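Histidine utilization repressor (Pseudomonas syringae pv. tomato, PDB 2PKH) probably represses the histidine utilization genes by binding operator DNA when inducer is absent, and is represented here by its C-terminal UTRA domain. Local coordinates at residues P64-K68 against Q69-L73; E99-E102 against C103-L106; L133-G137 against S138-L142. All coordinates share one frame; numbering follows the deposited sequence.

Three local contacts mark different corners of one UTRA domain, whose core is a six-stranded antiparallel sheet. Contact 1 lies in the loop between strand 49-59 and helix 76-83, its centre about 25 Å from the centre of each of the others and on the opposite side of the chain's centre from contact 3. Contacts 2 and 3, centres about 14 Å apart, meet directly: Leu106 O of helix 100-106 probably accepts a hydrogen bond from Arg139 NH1 at 2.8 Å, and Glu102 OE1 packs 3.7 Å from Ile134 CD1. An ethanediol about 4 Å from the Arg139 side chain probably came from the crystallisation liquor.

Contact 1: residues P64-K68 against Q69-L73; sequences PDYLK and QDFTL
Phe71 lays the CZ corner of its ring over one face of the Tyr66 ring, away from the middle and toward the rim, with Phe71 CZ 3.6 Å from Tyr66 CE1. The ring planes are inclined at 43° and the ring centres are 4.9 Å apart, an oblique pairing that is neither a stack nor a T. One face of Phe71 is covered by the aliphatic part of Gln69, whose CB stands 3.5 Å above the ring plane. Tyr66 belongs to a short 3-10 segment, residues 66-68, in the loop that links strand 49-59 to helix 76-83 of the UTRA fold, and Phe71 follows it. A chi1 of -169°, which sets the ring opposite the main-chain N, turns Tyr66 in among Leu16, Phe38 and Val58 of the sheet, while its hydroxyl is hydrogen-bonded to Ser40 OG; tyrosine suits a spot that is oily along the ring but polar at its end. Phe71 needs no such partner and reaches Leu16, Ile42 and Pro76.

Gln69 ends the turn twice over. Its backbone N donates to Tyr66 O at 3.2 Å, and its folded side chain returns to the start of the turn, where NE2 donates to Asp65 O at 2.9 Å in a nearly straight bond (N-H...O 166°). Lys68 N reaches that same carbonyl from the opposite face of its plane, so two donors grip Asp65 O and hold the turn closed. On the outer side the extended Lys68 chain carries NZ back to Asp65, making a salt bridge that spans the turn. Further along, Asp70 OD1 accepts from Thr72 N at 2.8 Å, forming an Asx turn that bends the chain at Phe71. In the salt bridge, Lys68 NZ sits 2.6 Å from Asp65 OD1, above the carboxylate plane.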
ATOM      1  N   PRO B  64       7.564  27.732   9.859  1.00 24.80           N
ATOM      2  CA  PRO B  64       8.487  28.837  10.065  1.00 24.83           C
ATOM      3  C   PRO B  64       9.672  28.563  10.975  1.00 24.59           C
ATOM      4  O   PRO B  64      10.701  29.260  10.874  1.00 24.56           O
ATOM      5  CB  PRO B  64       7.595  29.986  10.572  1.00 25.20           C
ATOM      6  CG  PRO B  64       6.265  29.426  10.767  1.00 25.84           C
ATOM      7  CD  PRO B  64       6.170  28.076  10.204  1.00 23.94           C
ATOM      8  N   ASP B  65       9.560  27.560  11.845  1.00 25.35           N
ATOM      9  CA  ASP B  65      10.614  27.311  12.830  1.00 25.95           C
ATOM     10  C   ASP B  65      11.489  26.087  12.477  1.00 26.25           C
ATOM     11  O   ASP B  65      12.238  25.585  13.334  1.00 26.77           O
ATOM     12  CB  ASP B  65      10.010  27.119  14.231  1.00 26.58           C
ATOM     13  CG  ASP B  65       9.288  28.385  14.736  1.00 28.61           C
ATOM     14  OD1 ASP B  65       9.724  29.503  14.390  1.00 28.96           O
ATOM     15  OD2 ASP B  65       8.276  28.241  15.442  1.00 29.99           O
ATOM     16  N   TYR B  66      11.392  25.634  11.223  1.00 25.59           N
ATOM     17  CA  TYR B  66      12.148  24.493  10.740  1.00 24.62           C
ATOM     18  C   TYR B  66      13.658  24.628  11.010  1.00 23.54           C
ATOM     19  O   TYR B  66      14.288  23.699  11.511  1.00 24.44           O
ATOM     20  CB  TYR B  66      11.846  24.281   9.252  1.00 24.15           C
ATOM     21  CG  TYR B  66      12.365  22.942   8.673  1.00 21.63           C
ATOM     22  CD1 TYR B  66      11.624  21.801   8.745  1.00 19.72           C
ATOM     23  CD2 TYR B  66      13.575  22.893   8.014  1.00 23.57           C
ATOM     24  CE1 TYR B  66      12.111  20.569   8.207  1.00 22.16           C
ATOM     25  CE2 TYR B  66      14.078  21.657   7.428  1.00 18.71           C
ATOM     26  CZ  TYR B  66      13.365  20.535   7.557  1.00 23.14           C
ATOM     27  OH  TYR B  66      13.837  19.367   6.931  1.00 22.21           O
ATOM     28  N   LEU B  67      14.225  25.799  10.743  1.00 24.97           N
ATOM     29  CA  LEU B  67      15.694  25.972  10.858  1.00 25.10           C
ATOM     30  C   LEU B  67      16.187  25.830  12.319  1.00 25.27           C
ATOM     31  O   LEU B  67      17.357  25.553  12.584  1.00 24.02           O
ATOM     32  CB  LEU B  67      16.114  27.302  10.267  1.00 25.06           C
ATOM     33  CG  LEU B  67      15.984  27.408   8.727  1.00 23.84           C
ATOM     34  CD1 LEU B  67      16.633  28.786   8.323  1.00 28.88           C
ATOM     35  CD2 LEU B  67      16.654  26.260   8.026  1.00 25.67           C
ATOM     36  N   LYS B  68      15.268  26.021  13.244  1.00 25.44           N
ATOM     37  CA  LYS B  68      15.565  26.054  14.655  1.00 27.14           C
ATOM     38  C   LYS B  68      15.627  24.677  15.299  1.00 26.50           C
ATOM     39  O   LYS B  68      15.988  24.567  16.467  1.00 25.84           O
ATOM     40  CB  LYS B  68      14.491  26.920  15.386  1.00 27.49           C
ATOM     41  CG  LYS B  68      14.508  28.371  14.924  1.00 30.13           C
ATOM     42  CD  LYS B  68      13.180  29.032  15.246  1.00 38.41           C
ATOM     43  CE  LYS B  68      13.033  30.339  14.420  1.00 41.43           C
ATOM     44  NZ  LYS B  68      11.775  31.059  14.811  1.00 45.66           N
ATOM     45  N   GLN B  69      15.273  23.630  14.546  1.00 26.30           N
ATOM     46  CA  GLN B  69      15.163  22.284  15.090  1.00 26.22           C
ATOM     47  C   GLN B  69      16.507  21.465  15.144  1.00 28.05           C
ATOM     48  O   GLN B  69      17.465  21.731  14.356  1.00 28.36           O
ATOM     49  CB  GLN B  69      14.121  21.509  14.285  1.00 26.27           C
ATOM     50  CG  GLN B  69      12.782  22.200  14.110  1.00 25.85           C
ATOM     51  CD  GLN B  69      12.142  22.587  15.458  1.00 26.65           C
ATOM     52  OE1 GLN B  69      12.115  21.790  16.390  1.00 27.30           O
ATOM     53  NE2 GLN B  69      11.659  23.814  15.562  1.00 24.77           N
ATOM     54  N   ASP B  70      16.564  20.509  16.086  1.00 27.80           N
ATOM     55  CA  ASP B  70      17.693  19.617  16.242  1.00 28.24           C
ATOM     56  C   ASP B  70      17.281  18.268  15.696  1.00 27.58           C
ATOM     57  O   ASP B  70      16.670  17.458  16.383  1.00 27.14           O
ATOM     58  CB  ASP B  70      18.110  19.502  17.706  1.00 28.80           C
ATOM     59  CG  ASP B  70      19.244  18.493  17.922  1.00 32.57           C
ATOM     60  OD1 ASP B  70      19.569  17.730  16.989  1.00 30.90           O
ATOM     61  OD2 ASP B  70      19.811  18.448  19.053  1.00 35.94           O
ATOM     62  N   PHE B  71      17.591  18.035  14.420  1.00 27.97           N
ATOM     63  CA  PHE B  71      17.138  16.832  13.763  1.00 27.18           C
ATOM     64  C   PHE B  71      18.036  15.639  14.069  1.00 30.05           C
ATOM     65  O   PHE B  71      17.903  14.582  13.447  1.00 30.83           O
ATOM     66  CB  PHE B  71      17.048  17.070  12.255  1.00 25.33           C
ATOM     67  CG  PHE B  71      16.026  18.125  11.869  1.00 24.49           C
ATOM     68  CD1 PHE B  71      14.643  17.884  12.092  1.00 22.13           C
ATOM     69  CD2 PHE B  71      16.446  19.342  11.271  1.00 21.58           C
ATOM     70  CE1 PHE B  71      13.702  18.836  11.771  1.00 23.15           C
ATOM     71  CE2 PHE B  71      15.509  20.270  10.896  1.00 23.36           C
ATOM     72  CZ  PHE B  71      14.117  19.993  11.154  1.00 23.28           C
ATOM     73  N   THR B  72      18.956  15.762  15.040  1.00 31.70           N
ATOM     74  CA  THR B  72      19.498  14.527  15.657  1.00 32.45           C
ATOM     75  C   THR B  72      18.504  13.927  16.657  1.00 33.56           C
ATOM     76  O   THR B  72      18.639  12.781  17.042  1.00 34.48           O
ATOM     77  CB  THR B  72      20.902  14.709  16.329  1.00 33.27           C
ATOM     78  OG1 THR B  72      20.816  15.642  17.404  1.00 33.04           O
ATOM     79  CG2 THR B  72      21.901  15.217  15.332  1.00 32.35           C
ATOM     80  N   LEU B  73      17.485  14.677  17.072  1.00 33.88           N
ATOM     81  CA  LEU B  73      16.523  14.161  18.057  1.00 33.82           C
ATOM     82  C   LEU B  73      15.194  13.713  17.433  1.00 33.36           C
ATOM     83  O   LEU B  73      14.426  12.958  18.040  1.00 32.81           O
ATOM     84  CB  LEU B  73      16.272  15.210  19.166  1.00 35.18           C
ATOM     85  CG  LEU B  73      17.456  15.740  19.988  1.00 37.30           C
ATOM     86  CD1 LEU B  73      16.990  16.756  21.050  1.00 39.08           C
ATOM     87  CD2 LEU B  73      18.204  14.583  20.679  1.00 38.02           C
TER

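Contact 2: residues E99-E102 against C103-L106; sequences EADE and CKLL
Asp101 and Lys104, one turn apart on helix 100-106, run alongside each other in the same direction and join in a salt bridge, Lys104 NZ to Asp101 OD1 2.7 Å. Glu99 is the N-cap of this short helix, which packs on the sheet of the UTRA domain. The lysine runs extended from CB, passing Ala100 O with its CG 3.5 Å away, then bends at its last torsion, chi4 111° and well away from a staggered value, which turns the ammonium toward the carboxylate. Its methylenes thus lie along the helix wall and only the tip is polar, as suits an exposed position.

Glu102 does a different job. Its first torsion (chi1 -76°) keeps CG beside the main-chain N, and the chain, stretched out beyond (chi2 166°), sends its carboxylate back toward the helix start, where OE1 accepts from Glu99 N at 3.0 Å. This is one half of a capping box, and a negative group here would probably also interact favourably with the helix dipole. Its other oxygen, OE2, is in a salt bridge with Arg132, tying the helix to strand 126-136, while Ile53 and Ile134 pack along the chain.

Leucine suits the inward side: Leu106 bears on Pro50, Ile53 and Pro136, and its backbone N donates to Glu102 O at 2.9 Å, one of the regular helix bonds. Cys103, small enough for a buried place beside Ala98 and Ile108, gives its N to Glu99 O in the first of these bonds, and its SG rests 3.6 Å from that same Glu99 O.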
ATOM      1  N   GLU B  99      26.427  10.515  -7.394  1.00 22.79           N
ATOM      2  CA  GLU B  99      27.552  11.394  -7.751  1.00 25.13           C
ATOM      3  C   GLU B  99      28.700  11.097  -6.829  1.00 25.29           C
ATOM      4  O   GLU B  99      28.495  10.606  -5.697  1.00 22.69           O
ATOM      5  CB  GLU B  99      27.118  12.863  -7.572  1.00 25.13           C
ATOM      6  CG  GLU B  99      26.014  13.291  -8.524  1.00 28.95           C
ATOM      7  CD  GLU B  99      26.423  13.092  -9.962  1.00 37.45           C
ATOM      8  OE1 GLU B  99      27.534  13.531 -10.327  1.00 37.48           O
ATOM      9  OE2 GLU B  99      25.675  12.431 -10.709  1.00 41.48           O
ATOM     10  N   ALA B 100      29.911  11.443  -7.257  1.00 25.11           N
ATOM     11  CA  ALA B 100      31.095  11.174  -6.440  1.00 25.38           C
ATOM     12  C   ALA B 100      30.972  11.693  -4.970  1.00 26.04           C
ATOM     13  O   ALA B 100      31.323  10.997  -4.030  1.00 24.54           O
ATOM     14  CB  ALA B 100      32.355  11.722  -7.125  1.00 25.87           C
ATOM     15  N   ASP B 101      30.432  12.878  -4.763  1.00 26.58           N
ATOM     16  CA  ASP B 101      30.353  13.383  -3.381  1.00 28.05           C
ATOM     17  C   ASP B 101      29.335  12.612  -2.566  1.00 26.94           C
ATOM     18  O   ASP B 101      29.519  12.420  -1.361  1.00 26.93           O
ATOM     19  CB  ASP B 101      30.086  14.882  -3.316  1.00 29.23           C
ATOM     20  CG  ASP B 101      31.248  15.703  -3.835  1.00 34.65           C
ATOM     21  OD1 ASP B 101      32.424  15.267  -3.759  1.00 40.64           O
ATOM     22  OD2 ASP B 101      30.982  16.825  -4.339  1.00 46.69           O
ATOM     23  N   GLU B 102      28.269  12.165  -3.215  1.00 26.25           N
ATOM     24  CA  GLU B 102      27.258  11.330  -2.561  1.00 25.08           C
ATOM     25  C   GLU B 102      27.840   9.942  -2.220  1.00 25.69           C
ATOM     26  O   GLU B 102      27.509   9.367  -1.173  1.00 24.01           O
ATOM     27  CB  GLU B 102      26.022  11.159  -3.471  1.00 25.92           C
ATOM     28  CG  GLU B 102      25.116  12.374  -3.538  1.00 24.54           C
ATOM     29  CD  GLU B 102      24.127  12.303  -4.653  1.00 30.11           C
ATOM     30  OE1 GLU B 102      24.292  11.529  -5.597  1.00 25.34           O
ATOM     31  OE2 GLU B 102      23.126  13.004  -4.567  1.00 34.06           O
ATOM     32  N   CYS B 103      28.687   9.372  -3.095  1.00 25.54           N
ATOM     33  CA  CYS B 103      29.366   8.093  -2.746  1.00 24.18           C
ATOM     34  C   CYS B 103      30.230   8.247  -1.505  1.00 25.73           C
ATOM     35  O   CYS B 103      30.285   7.361  -0.671  1.00 25.17           O
ATOM     36  CB  CYS B 103      30.215   7.542  -3.908  1.00 26.32           C
ATOM     37  SG  CYS B 103      29.245   7.086  -5.302  1.00 25.35           S
ATOM     38  N   LYS B 104      30.927   9.370  -1.366  1.00 25.73           N
ATOM     39  CA  LYS B 104      31.750   9.568  -0.181  1.00 26.64           C
ATOM     40  C   LYS B 104      30.864   9.648   1.079  1.00 26.00           C
ATOM     41  O   LYS B 104      31.142   8.997   2.086  1.00 25.75           O
ATOM     42  CB  LYS B 104      32.597  10.866  -0.353  1.00 26.78           C
ATOM     43  CG  LYS B 104      33.648  10.706  -1.492  1.00 32.37           C
ATOM     44  CD  LYS B 104      34.533  11.934  -1.664  1.00 32.13           C
ATOM     45  CE  LYS B 104      35.011  12.122  -3.111  1.00 43.04           C
ATOM     46  NZ  LYS B 104      34.344  13.365  -3.760  1.00 47.98           N
ATOM     47  N   LEU B 105      29.790  10.422   1.016  1.00 24.51           N
ATOM     48  CA  LEU B 105      28.855  10.542   2.147  1.00 24.24           C
ATOM     49  C   LEU B 105      28.211   9.212   2.557  1.00 24.34           C
ATOM     50  O   LEU B 105      28.066   8.947   3.765  1.00 24.21           O
ATOM     51  CB  LEU B 105      27.738  11.534   1.834  1.00 24.01           C
ATOM     52  CG  LEU B 105      27.928  13.058   1.832  1.00 28.13           C
ATOM     53  CD1 LEU B 105      26.555  13.663   1.943  1.00 27.68           C
ATOM     54  CD2 LEU B 105      28.843  13.483   3.007  1.00 31.65           C
ATOM     55  N   LEU B 106      27.800   8.392   1.579  1.00 21.66           N
ATOM     56  CA  LEU B 106      27.197   7.069   1.853  1.00 21.13           C
ATOM     57  C   LEU B 106      28.204   5.948   2.067  1.00 21.51           C
ATOM     58  O   LEU B 106      27.814   4.819   2.364  1.00 21.23           O
ATOM     59  CB  LEU B 106      26.260   6.646   0.696  1.00 20.96           C
ATOM     60  CG  LEU B 106      24.906   7.375   0.549  1.00 19.88           C
ATOM     61  CD1 LEU B 106      24.120   6.929  -0.738  1.00 21.77           C
ATOM     62  CD2 LEU B 106      24.093   7.077   1.702  1.00 18.28           C
TER

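Contact 3: residues L133-G137 against S138-L142; sequences LIHPG and SRHRL
Pro136, His140 and Gly137 give up the most surface where strand 126-136 ends and the chain turns back. Pro136 O accepts from Arg139 N at 2.8 Å, closing the turn, and more weakly from His140 N at 3.2 Å. Proline, with no N-H to pair, suits a strand end, and its CB lies over one face of the Arg139 guanidinium. NH1 of that group is bound by Pro50 O as well as Leu106 O, and NH2 by Gln107 O.

The His140 side chain runs beside that of His135 and sets CD2 over one face of its ring, 3.3 Å from His135 ND1. The planes make 31°, an oblique pairing, and such closeness would probably disfavour both rings being charged together. Gly137, first of the two central residues of the turn, gives its O to a water 2.8 Å away that also donates to His140 O, bridging the bend; Ser138 OG is hydrogen-bonded to Glu112.

Beyond the bend, Leu142 pairs antiparallel with a strand of the second subunit. With Gly137 and Ser138 at its middle, the bend is a type I beta turn, leading from the core sheet of the UTRA domain to its intersubunit strand.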
ATOM      1  N   LEU B 133      15.709  11.401  -1.932  1.00 21.68           N
ATOM      2  CA  LEU B 133      16.312  10.480  -0.927  1.00 22.36           C
ATOM      3  C   LEU B 133      17.113   9.447  -1.696  1.00 23.10           C
ATOM      4  O   LEU B 133      16.582   8.793  -2.619  1.00 23.43           O
ATOM      5  CB  LEU B 133      15.195   9.779  -0.133  1.00 22.70           C
ATOM      6  CG  LEU B 133      14.046  10.657   0.418  1.00 23.24           C
ATOM      7  CD1 LEU B 133      12.915   9.687   0.672  1.00 22.75           C
ATOM      8  CD2 LEU B 133      14.596  11.156   1.704  1.00 18.06           C
ATOM      9  N   ILE B 134      18.375   9.299  -1.394  1.00 23.15           N
ATOM     10  CA  ILE B 134      19.172   8.338  -2.168  1.00 23.57           C
ATOM     11  C   ILE B 134      19.690   7.297  -1.203  1.00 22.36           C
ATOM     12  O   ILE B 134      20.183   7.650  -0.125  1.00 21.24           O
ATOM     13  CB  ILE B 134      20.221   9.060  -3.112  1.00 25.31           C
ATOM     14  CG1 ILE B 134      21.229   8.071  -3.725  1.00 23.40           C
ATOM     15  CG2 ILE B 134      20.976  10.166  -2.368  1.00 28.23           C
ATOM     16  CD1 ILE B 134      21.931   8.773  -5.054  1.00 25.95           C
ATOM     17  N   HIS B 135      19.508   6.031  -1.565  1.00 20.03           N
ATOM     18  CA  HIS B 135      19.850   4.943  -0.673  1.00 21.26           C
ATOM     19  C   HIS B 135      20.839   4.048  -1.387  1.00 20.25           C
ATOM     20  O   HIS B 135      20.615   3.789  -2.557  1.00 22.08           O
ATOM     21  CB  HIS B 135      18.628   4.089  -0.360  1.00 20.44           C
ATOM     22  CG  HIS B 135      17.416   4.865   0.011  1.00 22.42           C
ATOM     23  ND1 HIS B 135      17.025   5.072   1.323  1.00 24.83           N
ATOM     24  CD2 HIS B 135      16.534   5.532  -0.759  1.00 18.06           C
ATOM     25  CE1 HIS B 135      15.892   5.746   1.338  1.00 20.49           C
ATOM     26  NE2 HIS B 135      15.582   6.059   0.091  1.00 23.51           N
ATOM     27  N   PRO B 136      21.890   3.543  -0.681  1.00 20.52           N
ATOM     28  CA  PRO B 136      22.596   2.416  -1.345  1.00 19.14           C
ATOM     29  C   PRO B 136      21.682   1.194  -1.591  1.00 17.23           C
ATOM     30  O   PRO B 136      20.956   0.757  -0.719  1.00 16.12           O
ATOM     31  CB  PRO B 136      23.736   2.090  -0.369  1.00 19.88           C
ATOM     32  CG  PRO B 136      23.841   3.332   0.585  1.00 21.41           C
ATOM     33  CD  PRO B 136      22.433   3.809   0.679  1.00 19.43           C
ATOM     34  N   GLY B 137      21.701   0.694  -2.791  1.00 14.94           N
ATOM     35  CA  GLY B 137      20.773  -0.349  -3.178  1.00 18.22           C
ATOM     36  C   GLY B 137      20.986  -1.607  -2.356  1.00 19.89           C
ATOM     37  O   GLY B 137      20.047  -2.388  -2.147  1.00 20.29           O
ATOM     38  N   SER B 138      22.199  -1.761  -1.826  1.00 20.33           N
ATOM     39  CA  SER B 138      22.460  -2.943  -0.951  1.00 20.18           C
ATOM     40  C   SER B 138      21.937  -2.750   0.465  1.00 21.79           C
ATOM     41  O   SER B 138      21.992  -3.692   1.255  1.00 21.89           O
ATOM     42  CB  SER B 138      23.963  -3.248  -0.885  1.00 19.93           C
ATOM     43  OG  SER B 138      24.782  -2.117  -0.527  1.00 19.43           O
ATOM     44  N   ARG B 139      21.496  -1.518   0.805  1.00 20.18           N
ATOM     45  CA  ARG B 139      21.212  -1.137   2.183  1.00 20.68           C
ATOM     46  C   ARG B 139      19.760  -0.736   2.473  1.00 23.29           C
ATOM     47  O   ARG B 139      19.391  -0.569   3.638  1.00 24.18           O
ATOM     48  CB  ARG B 139      22.216  -0.056   2.679  1.00 19.66           C
ATOM     49  CG  ARG B 139      23.672  -0.627   2.568  1.00 18.89           C
ATOM     50  CD  ARG B 139      24.661   0.334   3.296  1.00 20.73           C
ATOM     51  NE  ARG B 139      26.009   0.231   2.689  1.00 22.18           N
ATOM     52  CZ  ARG B 139      26.903   1.205   2.676  1.00 23.90           C
ATOM     53  NH1 ARG B 139      26.636   2.405   3.219  1.00 19.79           N
ATOM     54  NH2 ARG B 139      28.108   0.985   2.125  1.00 19.24           N
ATOM     55  N   HIS B 140      18.947  -0.580   1.424  1.00 22.33           N
ATOM     56  CA  HIS B 140      17.546  -0.321   1.597  1.00 24.41           C
ATOM     57  C   HIS B 140      16.719  -0.795   0.390  1.00 25.49           C
ATOM     58  O   HIS B 140      17.125  -0.595  -0.757  1.00 26.60           O
ATOM     59  CB  HIS B 140      17.324   1.186   1.782  1.00 25.28           C
ATOM     60  CG  HIS B 140      15.901   1.567   2.080  1.00 25.44           C
ATOM     61  ND1 HIS B 140      15.225   1.117   3.195  1.00 31.26           N
ATOM     62  CD2 HIS B 140      15.064   2.417   1.452  1.00 27.80           C
ATOM     63  CE1 HIS B 140      13.999   1.611   3.189  1.00 33.98           C
ATOM     64  NE2 HIS B 140      13.883   2.415   2.146  1.00 26.33           N
ATOM     65  N   ARG B 141      15.531  -1.297   0.649  1.00 24.43           N
ATOM     66  CA  ARG B 141      14.567  -1.528  -0.448  1.00 25.47           C
ATOM     67  C   ARG B 141      13.168  -1.300   0.060  1.00 24.73           C
ATOM     68  O   ARG B 141      12.985  -1.247   1.248  1.00 24.47           O
ATOM     69  CB  ARG B 141      14.684  -2.975  -0.935  1.00 25.86           C
ATOM     70  CG  ARG B 141      14.507  -3.976   0.137  1.00 28.20           C
ATOM     71  CD  ARG B 141      14.989  -5.363  -0.401  1.00 34.75           C
ATOM     72  NE  ARG B 141      14.531  -6.476   0.400  1.00 29.40           N
ATOM     73  CZ  ARG B 141      14.756  -7.770   0.118  1.00 35.29           C
ATOM     74  NH1 ARG B 141      15.488  -8.179  -0.942  1.00 28.62           N
ATOM     75  NH2 ARG B 141      14.241  -8.692   0.929  1.00 32.53           N
ATOM     76  N   LEU B 142      12.190  -1.205  -0.852  1.00 23.88           N
ATOM     77  CA  LEU B 142      10.810  -0.969  -0.501  1.00 23.74           C
ATOM     78  C   LEU B 142      10.144  -2.323  -0.507  1.00 23.87           C
ATOM     79  O   LEU B 142      10.363  -3.092  -1.441  1.00 22.54           O
ATOM     80  CB  LEU B 142      10.168  -0.062  -1.554  1.00 25.14           C
ATOM     81  CG  LEU B 142      10.879   1.273  -1.812  1.00 26.25           C
ATOM     82  CD1 LEU B 142      10.134   2.094  -2.883  1.00 28.28           C
ATOM     83  CD2 LEU B 142      11.007   2.046  -0.486  1.00 27.73           C
TER
HETATM   84  O   HOH W   1      17.706  -1.209  -3.153  1.00 17.72           O